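Local coordinates for DNA replication initiator (Cdc21/Cdc54) (Methanothermobacter thermautotrophicus, PDB 1LTL), which probably unwinds DNA as an ATP-driven MCM replicative helicase, of which this chain is the N-terminal, zinc-binding part that assembles into a dodecamer, at residues A[136-141]-A[166-171]; A[100-105]-A[198-203]; A[88-93]-A[205-210]. All blocks are in the same frame, centred on the assembly; numbering follows the deposited sequence.

Contact 1 (A[136-141]-A[166-171]); sequences ECRGCM and SFRLLQ. With ZN (zinc ion), chain G.
Glu-136 and Cys-137, the last residues of strand 113-137, pair antiparallel with strand 167-169 and lead straight into the first CxxC half of a four-cysteine zinc site, so that the sheet of this zinc-binding subdomain runs directly into its metal. Glu-136 sits in a hydrogen-bonded pair with Arg-168: its N reaches Arg-168 O at 2.7 Å, almost straight, and its O accepts the N of Arg-168. Their side chains run side by side on one face of the sheet. With CG anti to the backbone N (chi1 176°), Glu-136 lays OE1 over the centre of the Arg-168 guanidinium, with 3.6 Å from OE1 to Arg-168 NE. This long salt bridge works by charge alone, since no N-H points at the oxygen. The methylene CB of Glu-136 packs on Leu-170 CD1. Cys-137 faces the other way, in a non-hydrogen-bonded pair with Phe-167, and its CB touches CE2 of the ring. Its SG binds zinc at 2.4 Å and makes an oblique sulfur-aromatic contact, 4.9 Å from the centroid of the Phe-167 ring. Arg-138 leaves the strand, though its N still donates to Ser-166 O at 3.0 Å. Its long side chain crosses Arg-168 at about a right angle, one face of its guanidinium lying over the aliphatic stem of Arg-168, which leaves the two like charges near each other. Gly-139 suits the turn around the metal because a CB there would press on the sulfur of Cys-137; its N donates to that SG at 3.2 Å. Cys-140 supplies the second ligand, its SG 2.6 Å from zinc, and Cys-159 and Cys-162 complete the site. Met-141 closes the turn, its N bonded to Cys-137 O at 2.7 Å.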
# COMPACT_ATOMS: atom_id res chain seq x y z
N GLU A 136 7.42 22.00 8.31
CA GLU A 136 7.93 21.60 7.02
C GLU A 136 7.03 20.45 6.59
O GLU A 136 6.87 19.46 7.30
CB GLU A 136 9.36 21.09 7.14
CG GLU A 136 9.94 20.55 5.85
CD GLU A 136 11.22 19.75 6.08
OE1 GLU A 136 11.14 18.58 6.55
OE2 GLU A 136 12.32 20.30 5.81
N CYS A 137 6.41 20.60 5.44
CA CYS A 137 5.55 19.57 4.92
C CYS A 137 6.44 18.42 4.43
O CYS A 137 7.28 18.61 3.57
CB CYS A 137 4.73 20.10 3.77
SG CYS A 137 3.82 18.78 2.99
N ARG A 138 6.23 17.22 4.96
CA ARG A 138 7.03 16.08 4.56
C ARG A 138 6.72 15.61 3.16
O ARG A 138 7.40 14.74 2.63
CB ARG A 138 6.85 14.96 5.57
CG ARG A 138 7.35 15.39 6.92
CD ARG A 138 7.34 14.29 7.94
NE ARG A 138 8.58 14.32 8.71
CZ ARG A 138 8.69 13.96 9.98
NH1 ARG A 138 7.62 13.51 10.65
NH2 ARG A 138 9.88 14.02 10.60
N GLY A 139 5.71 16.20 2.56
CA GLY A 139 5.34 15.82 1.22
C GLY A 139 6.10 16.57 0.14
O GLY A 139 6.57 15.94 -0.80
N CYS A 140 6.22 17.89 0.29
CA CYS A 140 6.90 18.70 -0.70
C CYS A 140 7.96 19.57 -0.10
O CYS A 140 8.52 20.42 -0.76
CB CYS A 140 5.90 19.58 -1.43
SG CYS A 140 5.15 20.81 -0.38
N MET A 141 8.24 19.38 1.17
CA MET A 141 9.29 20.16 1.82
C MET A 141 9.01 21.65 1.94
O MET A 141 9.90 22.40 2.26
CB MET A 141 10.62 19.95 1.10
CG MET A 141 11.00 18.50 0.87
SD MET A 141 10.81 17.50 2.35
CE MET A 141 11.88 18.38 3.41
N SER A 166 1.31 15.11 6.46
CA SER A 166 2.31 14.88 7.47
C SER A 166 3.31 16.04 7.55
O SER A 166 3.85 16.46 6.54
CB SER A 166 3.01 13.56 7.15
OG SER A 166 4.13 13.36 7.99
N PHE A 167 3.54 16.56 8.75
CA PHE A 167 4.44 17.68 8.92
C PHE A 167 5.48 17.48 10.00
O PHE A 167 5.30 16.67 10.90
CB PHE A 167 3.65 18.95 9.25
CG PHE A 167 2.59 19.26 8.27
CD1 PHE A 167 1.37 18.62 8.32
CD2 PHE A 167 2.82 20.15 7.24
CE1 PHE A 167 0.41 18.86 7.38
CE2 PHE A 167 1.86 20.39 6.29
CZ PHE A 167 0.65 19.75 6.36
N ARG A 168 6.56 18.25 9.89
CA ARG A 168 7.65 18.22 10.84
C ARG A 168 7.82 19.64 11.35
O ARG A 168 7.93 20.59 10.57
CB ARG A 168 8.94 17.76 10.17
CG ARG A 168 10.10 17.59 11.14
CD ARG A 168 11.39 18.17 10.59
NE ARG A 168 12.12 17.21 9.78
CZ ARG A 168 13.24 17.49 9.11
NH1 ARG A 168 13.77 18.71 9.14
NH2 ARG A 168 13.83 16.53 8.40
N LEU A 169 7.85 19.80 12.67
CA LEU A 169 7.98 21.12 13.26
C LEU A 169 9.40 21.62 13.19
O LEU A 169 10.31 20.92 13.56
CB LEU A 169 7.55 21.09 14.72
CG LEU A 169 7.79 22.34 15.53
CD1 LEU A 169 7.04 23.52 14.94
CD2 LEU A 169 7.34 22.09 16.93
N LEU A 170 9.59 22.85 12.72
CA LEU A 170 10.94 23.41 12.66
C LEU A 170 11.11 24.42 13.78
O LEU A 170 10.86 25.59 13.57
CB LEU A 170 11.17 24.09 11.31
CG LEU A 170 10.96 23.20 10.10
CD1 LEU A 170 11.23 23.95 8.83
CD2 LEU A 170 11.84 21.98 10.21
N GLN A 171 11.54 23.97 14.96
CA GLN A 171 11.68 24.90 16.07
C GLN A 171 12.51 26.15 15.80
O GLN A 171 12.11 27.24 16.18
CB GLN A 171 12.25 24.21 17.30
CG GLN A 171 12.33 25.14 18.50
CD GLN A 171 12.87 24.46 19.75
OE1 GLN A 171 12.41 23.39 20.14
NE2 GLN A 171 13.85 25.10 20.40
ZN ZN G . 3.18 19.81 0.90

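Contact 2 (A[100-105]-A[198-203]); sequences IPLREL and RQITVV
Arg-103 and Arg-198 lie with their guanidinium groups flat on one another, centres 3.9 Å apart and planes at 21°, while the two side chains as a whole cross at about a right angle. Arg-198 is extended from CG to NE, though poorly ordered; Arg-103 bends at chi2 (-104°) and chi3 (-72°), which swings its guanidinium over the other's stem, NH1 reaching Arg-198 CG at 3.4 Å. The stack joins the short 3-10 turn that precedes strand 113-137 to the start of strand 199-205, within the OB domain. Beside the stack the contact is apolar. Both methyls of Leu-102, CD1 and CD2, lie 3.6 Å from Arg-198 O, just before the strand, and CD1 also nears Ile-200 CG2 (4.2 Å). Leu-105 crosses Ile-200 roughly at right angles, the two CD1 methyls of Leu-105 and Ile-200 meeting at 3.8 Å. Branched aliphatic residues suit this place, because Val-114 and Val-116 of strand 113-137 and Ile-239 of strand 234-243 line the same buried patch. Replacing Arg-103 by an alanine would probably leave Arg-198 without its stacking partner and Glu-186 without its salt bridge. Glu-186 bonds both Arg-103 NH1 and the backbone N of Arg-198, and this shared anion probably helps the two guanidinium groups lie stacked where both arginines are partly exposed.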
# COMPACT_ATOMS: atom_id res chain seq x y z
N ILE A 100 -18.01 37.84 36.88
CA ILE A 100 -18.53 36.62 37.44
C ILE A 100 -17.77 36.15 38.66
O ILE A 100 -16.56 36.18 38.70
CB ILE A 100 -18.51 35.49 36.42
CG1 ILE A 100 -19.61 35.70 35.39
CG2 ILE A 100 -18.71 34.17 37.10
CD1 ILE A 100 -19.38 36.88 34.52
N PRO A 101 -18.48 35.71 39.70
CA PRO A 101 -17.72 35.25 40.86
C PRO A 101 -16.96 33.97 40.52
O PRO A 101 -17.41 33.14 39.75
CB PRO A 101 -18.79 35.04 41.92
CG PRO A 101 -20.04 34.76 41.11
CD PRO A 101 -19.93 35.76 39.99
N LEU A 102 -15.79 33.81 41.13
CA LEU A 102 -14.96 32.65 40.88
C LEU A 102 -15.64 31.29 40.91
O LEU A 102 -15.57 30.55 39.94
CB LEU A 102 -13.79 32.64 41.85
CG LEU A 102 -12.60 31.77 41.50
CD1 LEU A 102 -11.41 32.40 42.16
CD2 LEU A 102 -12.77 30.32 41.93
N ARG A 103 -16.29 30.95 42.02
CA ARG A 103 -16.94 29.65 42.15
C ARG A 103 -17.95 29.36 41.04
O ARG A 103 -18.35 28.22 40.87
CB ARG A 103 -17.66 29.53 43.50
CG ARG A 103 -16.98 30.23 44.67
CD ARG A 103 -16.26 29.26 45.63
NE ARG A 103 -17.19 28.46 46.43
CZ ARG A 103 -16.84 27.74 47.50
NH1 ARG A 103 -15.57 27.70 47.92
NH2 ARG A 103 -17.76 27.04 48.15
N GLU A 104 -18.38 30.36 40.29
CA GLU A 104 -19.38 30.14 39.25
C GLU A 104 -18.85 30.01 37.83
O GLU A 104 -19.63 30.06 36.88
CB GLU A 104 -20.40 31.27 39.26
CG GLU A 104 -21.55 31.18 40.23
CD GLU A 104 -22.39 32.46 40.19
OE1 GLU A 104 -22.71 32.92 39.06
OE2 GLU A 104 -22.73 33.00 41.28
N LEU A 105 -17.54 29.87 37.69
CA LEU A 105 -16.90 29.75 36.37
C LEU A 105 -17.03 28.32 35.82
O LEU A 105 -16.05 27.58 35.71
CB LEU A 105 -15.42 30.17 36.48
CG LEU A 105 -15.17 31.66 36.71
CD1 LEU A 105 -13.75 31.96 37.17
CD2 LEU A 105 -15.48 32.38 35.43
N ARG A 198 -11.69 28.76 47.01
CA ARG A 198 -11.37 28.01 45.81
C ARG A 198 -10.50 28.89 44.92
O ARG A 198 -10.68 30.09 44.84
CB ARG A 198 -12.67 27.64 45.07
CG ARG A 198 -13.41 26.43 45.66
CD ARG A 198 -14.72 26.16 44.90
NE ARG A 198 -15.44 24.99 45.39
CZ ARG A 198 -16.70 24.70 45.09
NH1 ARG A 198 -17.40 25.51 44.29
NH2 ARG A 198 -17.27 23.60 45.58
N GLN A 199 -9.53 28.28 44.26
CA GLN A 199 -8.66 29.04 43.40
C GLN A 199 -8.77 28.62 41.95
O GLN A 199 -9.28 27.54 41.64
CB GLN A 199 -7.22 28.89 43.87
CG GLN A 199 -6.94 27.52 44.46
CD GLN A 199 -5.45 27.19 44.47
OE1 GLN A 199 -4.61 28.02 44.86
NE2 GLN A 199 -5.11 25.97 44.04
N ILE A 200 -8.31 29.47 41.05
CA ILE A 200 -8.36 29.11 39.65
C ILE A 200 -7.08 29.56 38.98
O ILE A 200 -6.47 30.54 39.41
CB ILE A 200 -9.53 29.76 38.93
CG1 ILE A 200 -9.73 29.05 37.60
CG2 ILE A 200 -9.27 31.23 38.71
CD1 ILE A 200 -10.93 29.48 36.88
N THR A 201 -6.65 28.87 37.94
CA THR A 201 -5.41 29.26 37.29
C THR A 201 -5.55 30.37 36.28
O THR A 201 -6.51 30.41 35.50
CB THR A 201 -4.75 28.06 36.61
OG1 THR A 201 -4.20 27.19 37.60
CG2 THR A 201 -3.64 28.51 35.70
N VAL A 202 -4.60 31.29 36.31
CA VAL A 202 -4.62 32.38 35.36
C VAL A 202 -3.34 32.31 34.55
O VAL A 202 -2.26 32.02 35.07
CB VAL A 202 -4.74 33.77 36.05
CG1 VAL A 202 -4.63 34.89 35.03
CG2 VAL A 202 -6.08 33.85 36.75
N VAL A 203 -3.48 32.55 33.25
CA VAL A 203 -2.35 32.51 32.37
C VAL A 203 -2.08 33.89 31.84
O VAL A 203 -2.94 34.50 31.21
CB VAL A 203 -2.62 31.60 31.19
CG1 VAL A 203 -1.57 31.81 30.13
CG2 VAL A 203 -2.63 30.16 31.66

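Contact 3 (A[88-93]-A[205-210])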
# COMPACT_ATOMS: atom_id res chain seq x y z
N ASP A 88 1.76 43.09 15.65
CA ASP A 88 0.76 42.26 16.29
C ASP A 88 0.49 42.94 17.65
O ASP A 88 1.18 42.68 18.63
CB ASP A 88 1.30 40.83 16.49
CG ASP A 88 1.89 40.23 15.20
OD1 ASP A 88 1.15 40.09 14.20
OD2 ASP A 88 3.10 39.88 15.21
N LEU A 89 -0.48 43.85 17.69
CA LEU A 89 -0.77 44.54 18.94
C LEU A 89 -1.78 43.78 19.78
O LEU A 89 -2.61 43.04 19.26
CB LEU A 89 -1.29 45.94 18.66
CG LEU A 89 -0.16 46.93 18.43
CD1 LEU A 89 -0.60 48.00 17.47
CD2 LEU A 89 0.29 47.52 19.75
N ASN A 90 -1.71 43.98 21.08
CA ASN A 90 -2.64 43.31 21.97
C ASN A 90 -3.72 44.26 22.37
O ASN A 90 -3.45 45.26 23.02
CB ASN A 90 -1.92 42.85 23.22
CG ASN A 90 -0.91 41.79 22.95
OD1 ASN A 90 0.03 41.63 23.71
ND2 ASN A 90 -1.10 41.05 21.86
N ILE A 91 -4.96 43.97 21.99
CA ILE A 91 -6.05 44.84 22.39
C ILE A 91 -6.50 44.38 23.78
O ILE A 91 -6.88 43.23 23.96
CB ILE A 91 -7.25 44.74 21.44
CG1 ILE A 91 -6.90 45.29 20.06
CG2 ILE A 91 -8.37 45.57 21.98
CD1 ILE A 91 -5.99 44.43 19.25
N ARG A 92 -6.45 45.26 24.76
CA ARG A 92 -6.89 44.86 26.09
C ARG A 92 -8.05 45.73 26.57
O ARG A 92 -7.90 46.94 26.70
CB ARG A 92 -5.74 44.97 27.08
CG ARG A 92 -4.55 44.20 26.66
CD ARG A 92 -3.49 44.16 27.72
NE ARG A 92 -2.28 43.57 27.15
CZ ARG A 92 -2.10 42.26 26.98
NH1 ARG A 92 -3.05 41.42 27.35
NH2 ARG A 92 -0.98 41.82 26.41
N PHE A 93 -9.20 45.12 26.85
CA PHE A 93 -10.36 45.88 27.31
C PHE A 93 -10.40 46.14 28.79
O PHE A 93 -10.12 45.25 29.58
CB PHE A 93 -11.62 45.17 26.90
CG PHE A 93 -11.67 44.88 25.46
CD1 PHE A 93 -10.80 43.95 24.92
CD2 PHE A 93 -12.52 45.58 24.63
CE1 PHE A 93 -10.79 43.73 23.56
CE2 PHE A 93 -12.51 45.36 23.26
CZ PHE A 93 -11.65 44.43 22.72
N GLU A 205 0.35 36.28 29.45
CA GLU A 205 1.34 36.22 28.39
C GLU A 205 1.76 37.59 27.87
O GLU A 205 1.13 38.60 28.16
CB GLU A 205 0.82 35.37 27.25
CG GLU A 205 0.41 33.99 27.68
CD GLU A 205 0.11 33.11 26.50
OE1 GLU A 205 -0.41 33.67 25.50
OE2 GLU A 205 0.39 31.88 26.59
N ASP A 206 2.82 37.59 27.07
CA ASP A 206 3.40 38.81 26.51
C ASP A 206 3.72 39.87 27.56
O ASP A 206 4.35 39.56 28.56
CB ASP A 206 2.50 39.40 25.43
CG ASP A 206 3.31 39.94 24.26
OD1 ASP A 206 4.56 39.98 24.38
OD2 ASP A 206 2.71 40.33 23.23
N ASP A 207 3.29 41.11 27.34
CA ASP A 207 3.61 42.18 28.28
C ASP A 207 2.95 42.10 29.64
O ASP A 207 3.32 42.85 30.54
CB ASP A 207 3.31 43.54 27.68
CG ASP A 207 1.93 43.63 27.15
OD1 ASP A 207 1.58 42.79 26.29
OD2 ASP A 207 1.18 44.52 27.59
N LEU A 208 1.99 41.20 29.79
CA LEU A 208 1.32 41.02 31.06
C LEU A 208 2.16 40.14 31.94
O LEU A 208 1.83 39.90 33.10
CB LEU A 208 -0.02 40.36 30.88
CG LEU A 208 -1.20 41.31 30.79
CD1 LEU A 208 -1.01 42.35 29.69
CD2 LEU A 208 -2.42 40.43 30.52
N VAL A 209 3.24 39.63 31.39
CA VAL A 209 4.09 38.75 32.17
C VAL A 209 4.73 39.53 33.29
O VAL A 209 5.00 40.72 33.15
CB VAL A 209 5.16 38.13 31.26
CG1 VAL A 209 6.17 37.36 32.09
CG2 VAL A 209 4.50 37.21 30.26
N ASP A 210 4.96 38.87 34.42
CA ASP A 210 5.62 39.48 35.57
C ASP A 210 5.00 40.83 35.90
O ASP A 210 5.70 41.83 36.01
CB ASP A 210 7.12 39.66 35.27
CG ASP A 210 7.99 39.53 36.50
OD1 ASP A 210 7.61 38.80 37.45
OD2 ASP A 210 9.08 40.14 36.51
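Strand residues Asn-90 and Arg-92 face the 3-10 turn at 207-208, but the two backbones stand well apart, the nearest CA atoms, those of Asn-90 and Asp-206, being 8.8 Å from each other, so side chains must do the joining. Arg-92 spans the distance: extended from CG to NE, it brings NH2 to Asp-207 OD1 at 2.7 Å, a salt bridge with a hydrogen bond bent to 141°. The oxygen is met on its syn side, with NH2 32° out of the carboxylate plane. Asp-207 places its carboxylate there with chi1 at 52°, CG lodged between its backbone N and carbonyl carbon. Its other oxygen, OD2, is held by Ser-43, which also takes the NE of Arg-92, while Arg-92 NH1 goes to the carbonyl O of Asn-242. The Asn-90 side chain lies beside Asp-206 and Asp-207, and Asp-206 has its own salt bridge to Arg-42. An arginine suits the spot because one flat cation can serve several acceptors at once. The contact therefore ties strand 90-94, in the N-terminal domain, to the OB domain by charge, with Arg-92 and Arg-42 probably balancing the paired aspartates.

The three contacts are nested along the chain: contact 3 closes the longest loop, contact 2 lies within it, and contact 1 lies within contact 2. Contacts 1 and 2 both reach the same sheet, yet their centres are 39 Å apart, with nearest atoms about 19 Å apart. Contact 1 carries the zinc at one extremity, while contacts 2 and 3 lie away from that site; the centres of contacts 1 and 3 are 30 Å apart. Contacts 2 and 3 lie 20 Å apart between centres and use opposite ends of strand 199-205, contact 2 meeting its start with the segment 100-105, contact 3 its exit with strand 90-94 of the N-terminal domain.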